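Local coordinates for protein octenoyl-CoA reductase/carboxylase (Streptomyces sp., PDB 4A0S) that catalyses the NADPH-dependent reductive carboxylation of 2-octenoyl-CoA, probably supplying an unusual extender unit for cinnabaramide polyketide biosynthesis, at residues S72-N77 and V409-M414; D116-V121 and L191-A196; L66-A71 and A174-V179. All coordinates share one frame; numbering follows the deposited sequence.

Contact 1 of 3, residues S72-N77 and V409-M414; sequences SSINYN and VAVLCM. With NAP (NADP nicotinamide-adenine-dinucleotide phosphate), chain F.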
loop_
_atom_site.group_PDB
_atom_site.type_symbol
_atom_site.label_atom_id
_atom_site.label_comp_id
_atom_site.label_asym_id
_atom_site.label_seq_id
_atom_site.Cartn_x
_atom_site.Cartn_y
_atom_site.Cartn_z
ATOM N N SER A 72 -6.253 -35.717 -1.089
ATOM C CA SER A 72 -5.772 -34.659 -1.936
ATOM C C SER A 72 -7.017 -34.139 -2.632
ATOM O O SER A 72 -8.140 -34.369 -2.158
ATOM C CB SER A 72 -4.748 -35.232 -2.915
ATOM O OG SER A 72 -4.151 -34.227 -3.702
ATOM N N SER A 73 -6.846 -33.408 -3.727
ATOM C CA SER A 73 -8.004 -32.942 -4.454
ATOM C C SER A 73 -7.631 -32.844 -5.911
ATOM O O SER A 73 -6.436 -32.782 -6.261
ATOM C CB SER A 73 -8.432 -31.565 -3.942
ATOM O OG SER A 73 -7.585 -30.564 -4.473
ATOM N N ILE A 74 -8.642 -32.817 -6.768
ATOM C CA ILE A 74 -8.387 -32.441 -8.147
ATOM C C ILE A 74 -8.367 -30.926 -8.205
ATOM O O ILE A 74 -9.267 -30.252 -7.666
ATOM C CB ILE A 74 -9.444 -32.995 -9.121
ATOM C CG1 ILE A 74 -9.586 -34.496 -8.926
ATOM C CG2 ILE A 74 -9.064 -32.655 -10.563
ATOM C CD1 ILE A 74 -8.307 -35.263 -9.211
ATOM N N ASN A 75 -7.308 -30.403 -8.808
ATOM C CA ASN A 75 -7.247 -29.012 -9.136
ATOM C C ASN A 75 -7.255 -28.895 -10.612
ATOM O O ASN A 75 -7.003 -29.871 -11.321
ATOM C CB ASN A 75 -5.999 -28.384 -8.541
ATOM C CG ASN A 75 -6.194 -28.075 -7.107
ATOM O OD1 ASN A 75 -6.904 -27.133 -6.775
ATOM N ND2 ASN A 75 -5.647 -28.906 -6.243
ATOM N N TYR A 76 -7.561 -27.708 -11.099
ATOM C CA TYR A 76 -7.597 -27.601 -12.513
ATOM C C TYR A 76 -6.220 -27.871 -13.081
ATOM O O TYR A 76 -6.116 -28.430 -14.152
ATOM C CB TYR A 76 -8.238 -26.304 -13.012
ATOM C CG TYR A 76 -9.031 -26.593 -14.255
ATOM C CD1 TYR A 76 -8.380 -26.855 -15.455
ATOM C CD2 TYR A 76 -10.416 -26.674 -14.229
ATOM C CE1 TYR A 76 -9.074 -27.161 -16.613
ATOM C CE2 TYR A 76 -11.136 -26.985 -15.401
ATOM C CZ TYR A 76 -10.444 -27.234 -16.590
ATOM O OH TYR A 76 -11.100 -27.512 -17.777
ATOM N N ASN A 77 -5.165 -27.522 -12.343
ATOM C CA ASN A 77 -3.824 -27.761 -12.865
ATOM C C ASN A 77 -3.539 -29.255 -13.061
ATOM O O ASN A 77 -2.746 -29.628 -13.929
ATOM C CB ASN A 77 -2.714 -27.052 -12.060
ATOM C CG ASN A 77 -2.534 -27.618 -10.644
ATOM O OD1 ASN A 77 -3.319 -28.428 -10.173
ATOM N ND2 ASN A 77 -1.478 -27.178 -9.961
ATOM N N VAL A 409 -13.455 -31.436 -5.660
ATOM C CA VAL A 409 -13.498 -32.876 -5.651
ATOM C C VAL A 409 -12.288 -33.369 -4.898
ATOM O O VAL A 409 -11.161 -33.164 -5.319
ATOM C CB VAL A 409 -13.490 -33.465 -7.058
ATOM C CG1 VAL A 409 -13.576 -34.997 -6.956
ATOM C CG2 VAL A 409 -14.672 -32.947 -7.834
ATOM N N ALA A 410 -12.539 -34.004 -3.767
ATOM C CA ALA A 410 -11.481 -34.544 -2.965
ATOM C C ALA A 410 -11.109 -35.895 -3.521
ATOM O O ALA A 410 -11.929 -36.575 -4.152
ATOM C CB ALA A 410 -11.943 -34.679 -1.531
ATOM N N VAL A 411 -9.872 -36.283 -3.269
ATOM C CA VAL A 411 -9.429 -37.626 -3.572
ATOM C C VAL A 411 -8.824 -38.177 -2.300
ATOM O O VAL A 411 -7.882 -37.602 -1.746
ATOM C CB VAL A 411 -8.403 -37.652 -4.750
ATOM C CG1 VAL A 411 -7.862 -39.046 -4.988
ATOM C CG2 VAL A 411 -9.034 -37.124 -6.040
ATOM N N LEU A 412 -9.382 -39.279 -1.818
ATOM C CA LEU A 412 -8.750 -40.005 -0.741
ATOM C C LEU A 412 -7.518 -40.640 -1.343
ATOM O O LEU A 412 -7.542 -41.114 -2.480
ATOM C CB LEU A 412 -9.671 -41.088 -0.174
ATOM C CG LEU A 412 -11.004 -40.616 0.390
ATOM C CD1 LEU A 412 -11.934 -41.818 0.685
ATOM C CD2 LEU A 412 -10.814 -39.701 1.605
ATOM N N CYS A 413 -6.426 -40.616 -0.600
ATOM C CA CYS A 413 -5.219 -41.226 -1.086
ATOM C C CYS A 413 -4.954 -42.407 -0.201
ATOM O O CYS A 413 -5.441 -43.509 -0.474
ATOM C CB CYS A 413 -4.084 -40.213 -1.082
ATOM S SG CYS A 413 -4.459 -38.888 -2.229
ATOM N N MET A 414 -4.231 -42.181 0.879
ATOM C CA MET A 414 -4.023 -43.235 1.835
ATOM C C MET A 414 -5.247 -43.445 2.724
ATOM O O MET A 414 -5.458 -44.549 3.201
ATOM C CB MET A 414 -2.781 -42.967 2.668
ATOM C CG MET A 414 -2.219 -44.202 3.333
ATOM S SD MET A 414 -0.792 -43.712 4.288
ATOM C CE MET A 414 0.466 -43.775 3.002
HETATM P PA NAP F . -13.008 -25.378 -11.381
HETATM O O1A NAP F . -13.267 -25.964 -9.942
HETATM O O2A NAP F . -13.266 -26.297 -12.538
HETATM O O5B NAP F . -13.929 -24.152 -11.506
HETATM C C5B NAP F . -13.782 -23.358 -12.666
HETATM C C4B NAP F . -15.115 -22.661 -12.885
HETATM O O4B NAP F . -14.926 -21.826 -14.036
HETATM C C3B NAP F . -16.266 -23.637 -13.209
HETATM O O3B NAP F . -17.156 -23.560 -12.115
HETATM C C2B NAP F . -16.982 -23.000 -14.390
HETATM O O2B NAP F . -17.982 -22.071 -13.974
HETATM C C1B NAP F . -15.918 -22.228 -15.084
HETATM N N9A NAP F . -15.223 -23.144 -16.023
HETATM C C8A NAP F . -14.992 -24.463 -15.913
HETATM N N7A NAP F . -14.294 -24.904 -16.967
HETATM C C5A NAP F . -14.091 -23.844 -17.736
HETATM C C6A NAP F . -13.467 -23.689 -18.949
HETATM N N6A NAP F . -12.888 -24.736 -19.535
HETATM N N1A NAP F . -13.428 -22.477 -19.482
HETATM C C2A NAP F . -13.972 -21.428 -18.872
HETATM N N3A NAP F . -14.603 -21.536 -17.723
HETATM C C4A NAP F . -14.665 -22.738 -17.143
HETATM O O3 NAP F . -11.509 -24.828 -11.499
HETATM P PN NAP F . -10.834 -23.852 -10.415
HETATM O O1N NAP F . -10.105 -24.867 -9.466
HETATM O O2N NAP F . -11.783 -22.853 -9.806
HETATM O O5D NAP F . -9.750 -23.189 -11.381
HETATM C C5D NAP F . -10.272 -22.270 -12.335
HETATM C C4D NAP F . -9.075 -21.761 -13.088
HETATM O O4D NAP F . -8.186 -21.157 -12.085
HETATM C C3D NAP F . -8.254 -22.873 -13.742
HETATM O O3D NAP F . -7.853 -22.288 -14.999
HETATM C C2D NAP F . -7.071 -23.060 -12.816
HETATM O O2D NAP F . -5.906 -23.541 -13.526
HETATM C C1D NAP F . -6.849 -21.606 -12.445
HETATM N N1N NAP F . -6.268 -21.607 -11.124
HETATM C C2N NAP F . -5.142 -20.833 -10.939
HETATM C C3N NAP F . -4.614 -20.840 -9.679
HETATM C C7N NAP F . -3.397 -20.020 -9.487
HETATM O O7N NAP F . -2.956 -19.287 -10.378
HETATM N N7N NAP F . -2.850 -20.206 -8.317
HETATM C C4N NAP F . -5.170 -21.578 -8.630
HETATM C C5N NAP F . -6.308 -22.347 -8.799
HETATM C C6N NAP F . -6.868 -22.354 -10.067
HETATM P P2B NAP F . -19.053 -21.668 -15.105
HETATM O O1X NAP F . -20.160 -21.049 -14.083
HETATM O O2X NAP F . -18.468 -20.516 -16.067
HETATM O O3X NAP F . -19.366 -23.008 -15.727
HETATM O O HOH W 1 -11.907 -30.443 -7.482
#

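Contact 2 of 3, residues D116-V121 and L191-A196; sequences DCSGVV and LTWEEA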
loop_
_atom_site.group_PDB
_atom_site.type_symbol
_atom_site.label_atom_id
_atom_site.label_comp_id
_atom_site.label_asym_id
_atom_site.label_seq_id
_atom_site.Cartn_x
_atom_site.Cartn_y
_atom_site.Cartn_z
ATOM N N ASP A 116 -2.428 -30.094 -3.778
ATOM C CA ASP A 116 -2.638 -29.943 -2.342
ATOM C C ASP A 116 -2.910 -31.292 -1.715
ATOM O O ASP A 116 -3.008 -32.310 -2.416
ATOM C CB ASP A 116 -3.674 -28.840 -1.978
ATOM C CG ASP A 116 -4.943 -28.877 -2.811
ATOM O OD1 ASP A 116 -5.324 -29.922 -3.377
ATOM O OD2 ASP A 116 -5.597 -27.825 -2.882
ATOM N N CYS A 117 -2.985 -31.321 -0.396
ATOM C CA CYS A 117 -3.270 -32.555 0.271
ATOM C C CYS A 117 -3.361 -32.289 1.733
ATOM O O CYS A 117 -2.976 -31.214 2.203
ATOM C CB CYS A 117 -2.208 -33.619 -0.015
ATOM S SG CYS A 117 -0.804 -33.612 1.052
ATOM N N SER A 118 -3.919 -33.264 2.442
ATOM C CA SER A 118 -3.792 -33.310 3.879
ATOM C C SER A 118 -3.174 -34.653 4.177
ATOM O O SER A 118 -3.274 -35.601 3.381
ATOM C CB SER A 118 -5.145 -33.189 4.555
ATOM O OG SER A 118 -5.976 -34.260 4.143
ATOM N N GLY A 119 -2.512 -34.743 5.310
ATOM C CA GLY A 119 -1.943 -36.001 5.659
ATOM C C GLY A 119 -1.091 -35.966 6.888
ATOM O O GLY A 119 -1.243 -35.124 7.759
ATOM N N VAL A 120 -0.195 -36.927 6.946
ATOM C CA VAL A 120 0.587 -37.138 8.123
ATOM C C VAL A 120 2.061 -37.104 7.768
ATOM O O VAL A 120 2.503 -37.757 6.826
ATOM C CB VAL A 120 0.243 -38.491 8.758
ATOM C CG1 VAL A 120 1.032 -38.668 10.011
ATOM C CG2 VAL A 120 -1.255 -38.585 9.029
ATOM N N VAL A 121 2.815 -36.329 8.539
ATOM C CA VAL A 121 4.246 -36.288 8.382
ATOM C C VAL A 121 4.787 -37.659 8.729
ATOM O O VAL A 121 4.419 -38.238 9.754
ATOM C CB VAL A 121 4.864 -35.222 9.299
ATOM C CG1 VAL A 121 6.362 -35.242 9.191
ATOM C CG2 VAL A 121 4.300 -33.841 8.952
ATOM N N LEU A 191 -11.538 -30.986 10.773
ATOM C CA LEU A 191 -11.856 -31.393 9.422
ATOM C C LEU A 191 -11.440 -32.823 9.174
ATOM O O LEU A 191 -10.460 -33.283 9.732
ATOM C CB LEU A 191 -11.121 -30.516 8.432
ATOM C CG LEU A 191 -11.564 -29.054 8.348
ATOM C CD1 LEU A 191 -10.762 -28.384 7.268
ATOM C CD2 LEU A 191 -13.066 -28.904 8.103
ATOM N N THR A 192 -12.157 -33.497 8.293
ATOM C CA THR A 192 -11.743 -34.799 7.841
ATOM C C THR A 192 -10.577 -34.587 6.884
ATOM O O THR A 192 -10.319 -33.460 6.438
ATOM C CB THR A 192 -12.873 -35.519 7.093
ATOM O OG1 THR A 192 -13.151 -34.813 5.882
ATOM C CG2 THR A 192 -14.134 -35.601 7.936
ATOM N N TRP A 193 -9.883 -35.662 6.545
ATOM C CA TRP A 193 -8.755 -35.572 5.630
ATOM C C TRP A 193 -9.147 -34.939 4.314
ATOM O O TRP A 193 -8.504 -33.981 3.848
ATOM C CB TRP A 193 -8.161 -36.944 5.375
ATOM C CG TRP A 193 -7.602 -37.554 6.570
ATOM C CD1 TRP A 193 -8.079 -38.654 7.220
ATOM C CD2 TRP A 193 -6.460 -37.107 7.316
ATOM N NE1 TRP A 193 -7.300 -38.932 8.303
ATOM C CE2 TRP A 193 -6.298 -37.999 8.392
ATOM C CE3 TRP A 193 -5.548 -36.044 7.171
ATOM C CZ2 TRP A 193 -5.254 -37.873 9.318
ATOM C CZ3 TRP A 193 -4.516 -35.918 8.088
ATOM C CH2 TRP A 193 -4.386 -36.815 9.158
ATOM N N GLU A 194 -10.213 -35.472 3.720
ATOM C CA GLU A 194 -10.663 -35.010 2.426
ATOM C C GLU A 194 -11.137 -33.548 2.499
ATOM O O GLU A 194 -10.900 -32.756 1.582
ATOM C CB GLU A 194 -11.736 -35.945 1.850
ATOM C CG GLU A 194 -12.964 -36.112 2.741
ATOM C CD GLU A 194 -12.817 -37.206 3.793
ATOM O OE1 GLU A 194 -11.683 -37.568 4.187
ATOM O OE2 GLU A 194 -13.876 -37.701 4.232
ATOM N N GLU A 195 -11.770 -33.173 3.602
ATOM C CA GLU A 195 -12.200 -31.782 3.785
ATOM C C GLU A 195 -11.008 -30.827 3.859
ATOM O O GLU A 195 -11.009 -29.750 3.250
ATOM C CB GLU A 195 -12.982 -31.654 5.076
ATOM C CG GLU A 195 -14.415 -32.129 4.999
ATOM C CD GLU A 195 -14.988 -32.375 6.378
ATOM O OE1 GLU A 195 -14.319 -32.038 7.365
ATOM O OE2 GLU A 195 -16.117 -32.898 6.471
ATOM N N ALA A 196 -10.008 -31.231 4.633
ATOM C CA ALA A 196 -8.768 -30.473 4.803
ATOM C C ALA A 196 -8.009 -30.349 3.467
ATOM O O ALA A 196 -7.502 -29.278 3.131
ATOM C CB ALA A 196 -7.902 -31.133 5.851
#

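Contact 3 of 3, residues L66-A71 and A174-V179; sequences LVAVMA and AEYGVV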
loop_
_atom_site.group_PDB
_atom_site.type_symbol
_atom_site.label_atom_id
_atom_site.label_comp_id
_atom_site.label_asym_id
_atom_site.label_seq_id
_atom_site.Cartn_x
_atom_site.Cartn_y
_atom_site.Cartn_z
ATOM N N LEU A 66 8.343 -35.803 4.091
ATOM C CA LEU A 66 7.610 -36.831 3.400
ATOM C C LEU A 66 6.312 -36.920 4.139
ATOM O O LEU A 66 6.300 -37.134 5.341
ATOM C CB LEU A 66 8.349 -38.151 3.453
ATOM C CG LEU A 66 7.664 -39.299 2.723
ATOM C CD1 LEU A 66 7.563 -39.046 1.201
ATOM C CD2 LEU A 66 8.501 -40.521 3.034
ATOM N N VAL A 67 5.224 -36.749 3.410
ATOM C CA VAL A 67 3.898 -36.778 3.988
ATOM C C VAL A 67 3.230 -38.049 3.499
ATOM O O VAL A 67 3.287 -38.326 2.308
ATOM C CB VAL A 67 3.076 -35.559 3.495
ATOM C CG1 VAL A 67 1.620 -35.636 3.952
ATOM C CG2 VAL A 67 3.725 -34.274 3.962
ATOM N N ALA A 68 2.649 -38.825 4.422
ATOM C CA ALA A 68 1.728 -39.901 4.052
ATOM C C ALA A 68 0.449 -39.163 3.738
ATOM O O ALA A 68 -0.192 -38.629 4.632
ATOM C CB ALA A 68 1.506 -40.879 5.214
ATOM N N VAL A 69 0.102 -39.104 2.461
ATOM C CA VAL A 69 -1.013 -38.294 2.019
ATOM C C VAL A 69 -2.334 -39.010 2.285
ATOM O O VAL A 69 -2.592 -40.091 1.752
ATOM C CB VAL A 69 -0.904 -37.962 0.532
ATOM C CG1 VAL A 69 -2.089 -37.114 0.094
ATOM C CG2 VAL A 69 0.405 -37.243 0.241
ATOM N N MET A 70 -3.181 -38.380 3.081
ATOM C CA MET A 70 -4.446 -38.989 3.441
ATOM C C MET A 70 -5.496 -38.720 2.392
ATOM O O MET A 70 -6.241 -39.612 2.006
ATOM C CB MET A 70 -4.874 -38.497 4.814
ATOM C CG MET A 70 -3.995 -39.086 5.914
ATOM S SD MET A 70 -4.118 -40.889 5.993
ATOM C CE MET A 70 -5.735 -41.040 6.712
ATOM N N ALA A 71 -5.512 -37.483 1.908
ATOM C CA ALA A 71 -6.442 -37.055 0.899
ATOM C C ALA A 71 -5.799 -35.907 0.137
ATOM O O ALA A 71 -4.921 -35.208 0.662
ATOM C CB ALA A 71 -7.741 -36.604 1.544
ATOM N N ALA A 174 -1.282 -39.242 -4.429
ATOM C CA ALA A 174 -0.452 -40.414 -4.238
ATOM C C ALA A 174 -0.558 -40.726 -2.774
ATOM O O ALA A 174 -1.134 -39.948 -2.021
ATOM C CB ALA A 174 0.997 -40.088 -4.588
ATOM N N GLU A 175 0.027 -41.837 -2.365
ATOM C CA GLU A 175 -0.016 -42.226 -0.974
ATOM C C GLU A 175 1.012 -41.435 -0.180
ATOM O O GLU A 175 0.868 -41.273 1.018
ATOM C CB GLU A 175 0.214 -43.721 -0.841
ATOM C CG GLU A 175 -0.927 -44.542 -1.454
ATOM C CD GLU A 175 -1.042 -45.928 -0.845
ATOM O OE1 GLU A 175 -0.007 -46.555 -0.578
ATOM O OE2 GLU A 175 -2.177 -46.391 -0.617
ATOM N N TYR A 176 2.030 -40.930 -0.860
ATOM C CA TYR A 176 3.003 -40.063 -0.216
ATOM C C TYR A 176 3.241 -38.887 -1.087
ATOM O O TYR A 176 3.104 -38.969 -2.306
ATOM C CB TYR A 176 4.341 -40.778 0.009
ATOM C CG TYR A 176 4.224 -41.919 0.966
ATOM C CD1 TYR A 176 3.915 -43.193 0.499
ATOM C CD2 TYR A 176 4.418 -41.741 2.336
ATOM C CE1 TYR A 176 3.797 -44.255 1.349
ATOM C CE2 TYR A 176 4.282 -42.813 3.214
ATOM C CZ TYR A 176 3.972 -44.073 2.692
ATOM O OH TYR A 176 3.817 -45.179 3.493
ATOM N N GLY A 177 3.645 -37.794 -0.455
ATOM C CA GLY A 177 3.973 -36.565 -1.157
ATOM C C GLY A 177 5.285 -36.106 -0.561
ATOM O O GLY A 177 5.558 -36.342 0.623
ATOM N N VAL A 178 6.111 -35.486 -1.394
ATOM C CA VAL A 178 7.345 -34.869 -0.926
ATOM C C VAL A 178 7.149 -33.365 -1.052
ATOM O O VAL A 178 6.797 -32.841 -2.117
ATOM C CB VAL A 178 8.578 -35.335 -1.720
ATOM C CG1 VAL A 178 9.816 -34.508 -1.342
ATOM C CG2 VAL A 178 8.831 -36.821 -1.472
ATOM N N VAL A 179 7.338 -32.676 0.062
ATOM C CA VAL A 179 7.057 -31.259 0.087
ATOM C C VAL A 179 8.175 -30.536 0.781
ATOM O O VAL A 179 8.846 -31.100 1.627
ATOM C CB VAL A 179 5.725 -30.962 0.816
ATOM C CG1 VAL A 179 4.619 -31.855 0.279
ATOM C CG2 VAL A 179 5.843 -31.166 2.341
#

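Contact 1 of 3, residues S72-N77 and V409-M414
Ser72 and Ser73 of strand 64-73, with Ile74 next to them, pair antiparallel with Val409 to Val411 in strand 408-412, the last of the chain. Ser72 and Val411 make a hydrogen-bonded pair: Ser72 N donates to Val411 O (2.6 Å), and Val411 N returns a bond to Ser72 O (2.8 Å). One step on, Ser73 and Ala410 are a non-hydrogen-bonded pair, and Ile74 N closes the ladder on Val409 O at 2.9 Å. Next to this bond a water donates to Ile74 O and accepts from Val409 N (2.6 Å). As in medium-chain dehydrogenases and reductases, the C-terminal chain returns from the nucleotide-binding domain to the GroES-like one, here through strands 384-389 and 408-412. Ile74 has CG1 anti to its carbonyl carbon (chi1 -53°), which lays CD1 3.7 Å from Val411 CG2; helix 393-401 packs on the same isoleucine. Cys413 SG lies against Ser72 CB, while Ser72 OG bonds to the backbone O of Asp116 and Ser73 OG to its carboxylate OD1. Beyond the pair the chain enters helix 76-82 at the NADP pocket, where phosphate oxygen O2A of NAP meets the Tyr76 ring edge in plane, 3.3 Å from CD2.

Contact 2 of 3, residues D116-V121 and L191-A196
The backbones of Ser118 and Trp193 come closest here, their CA atoms 5.7 Å apart, where the strand running from Cys117 to Val121 passes the first turn of helix 193-197. No backbone-to-backbone hydrogen bond joins the two segments; the link is made by side chains meeting backbone and one another. The helix opens with a capping box. Thr192, at the N-cap, accepts the amide of Glu195 on OG1 at 3.1 Å, and its own N donates to Glu195 OE1, met from above the carboxylate plane. The other carboxylate oxygen of Glu195 forms a salt bridge with Arg428.

Ser118 reaches across with OG set between its backbone N and carbonyl carbon (chi1 60°), and donates to Trp193 O at 2.6 Å. The hydroxyl comes from above that carbonyl plane, 37° out of it. Ser118 CB also rests on Ala196 CB (3.7 Å), one turn along, and lies in plane with the indole edge. The strand belongs to the curled sheet of the GroES-like domain, between strands 64-73 and 136-139, so the start of the helix is held against that sheet. The six-membered ring of Trp193 runs along the strand. Its CZ3 approaches Gly119 O obliquely at 3.4 Å, with Gly119 CA almost as near. Given its extended backbone angles, a CB on Gly119 would press on the carbonyl oxygen of Ser118, and glycine avoids this strain. Farther out, Val120 CG2 meets CH2 of the indole at 3.6 Å, again obliquely. Lys187 makes a cation-pi contact with the same indole, and the ring of His136 meets it at a steep tilt.

Contact 3 of 3, residues L66-A71 and A174-V179
Tyr176 turns its ring out past Leu66 and Ala68 with CG anti to its carbonyl carbon (chi1 -65°), while Leu66 has CG anti to the backbone N (chi1 -179°), and its second torsion (64°) turns CD1 back toward the partner strand. The two residues share a face of the GroES-like domain's sheet, where strands 64-73 and 176-180 run antiparallel. Leu66 CD1 wedges between Tyr176 CB (3.8 Å) and Val178 CG2 (3.7 Å). The CD2 and CE2 atoms of the tyrosine ring lie obliquely over Ala68, CE2 being 3.9 Å from Ala68 CB. With an alanine in place of Tyr176, the ring's cover over Ala68 and beside Leu66 CG would probably be lost, leaving a gap there, and Leu3 and Ser4 of helix 2-8, which also touch this side chain, would probably lose part of their packing. Val67 and Gly177 form the hydrogen-bonded pair: Val67 N donates to Gly177 O (2.8 Å), and Gly177 N answers to Val67 O. Val69 N extends the ladder to Glu175 O at 2.7 Å. Next along, Met70 and Ala71 both face Ser118, a classic beta bulge toward strand 117-124. A CB on Gly177 would crowd Val69 CG2, which already sits 3.4 Å from Gly177 N.

Of these segments, those on strand 64-73 come first from the N terminus and supply one side of both contact 3 and contact 1. Strand 117-124, beside it in the same sheet, follows with the first half of contact 2. The chain then closes contact 3 at 174-179 and, shortly after, contact 2 at 191-196, so these two cross. Contact 1 stays open far longer: its loop takes in the whole parallel nucleotide-binding sheet before 409-414 returns. Contact 2 is nested inside that loop, whereas contact 3 crosses contact 1. Together they join strands 176-180 and 408-412 to strand 64-73 and pack the start of helix 193-197 on strand 117-124, with Cys413 and Met414 continuing onto Met70 and Val69.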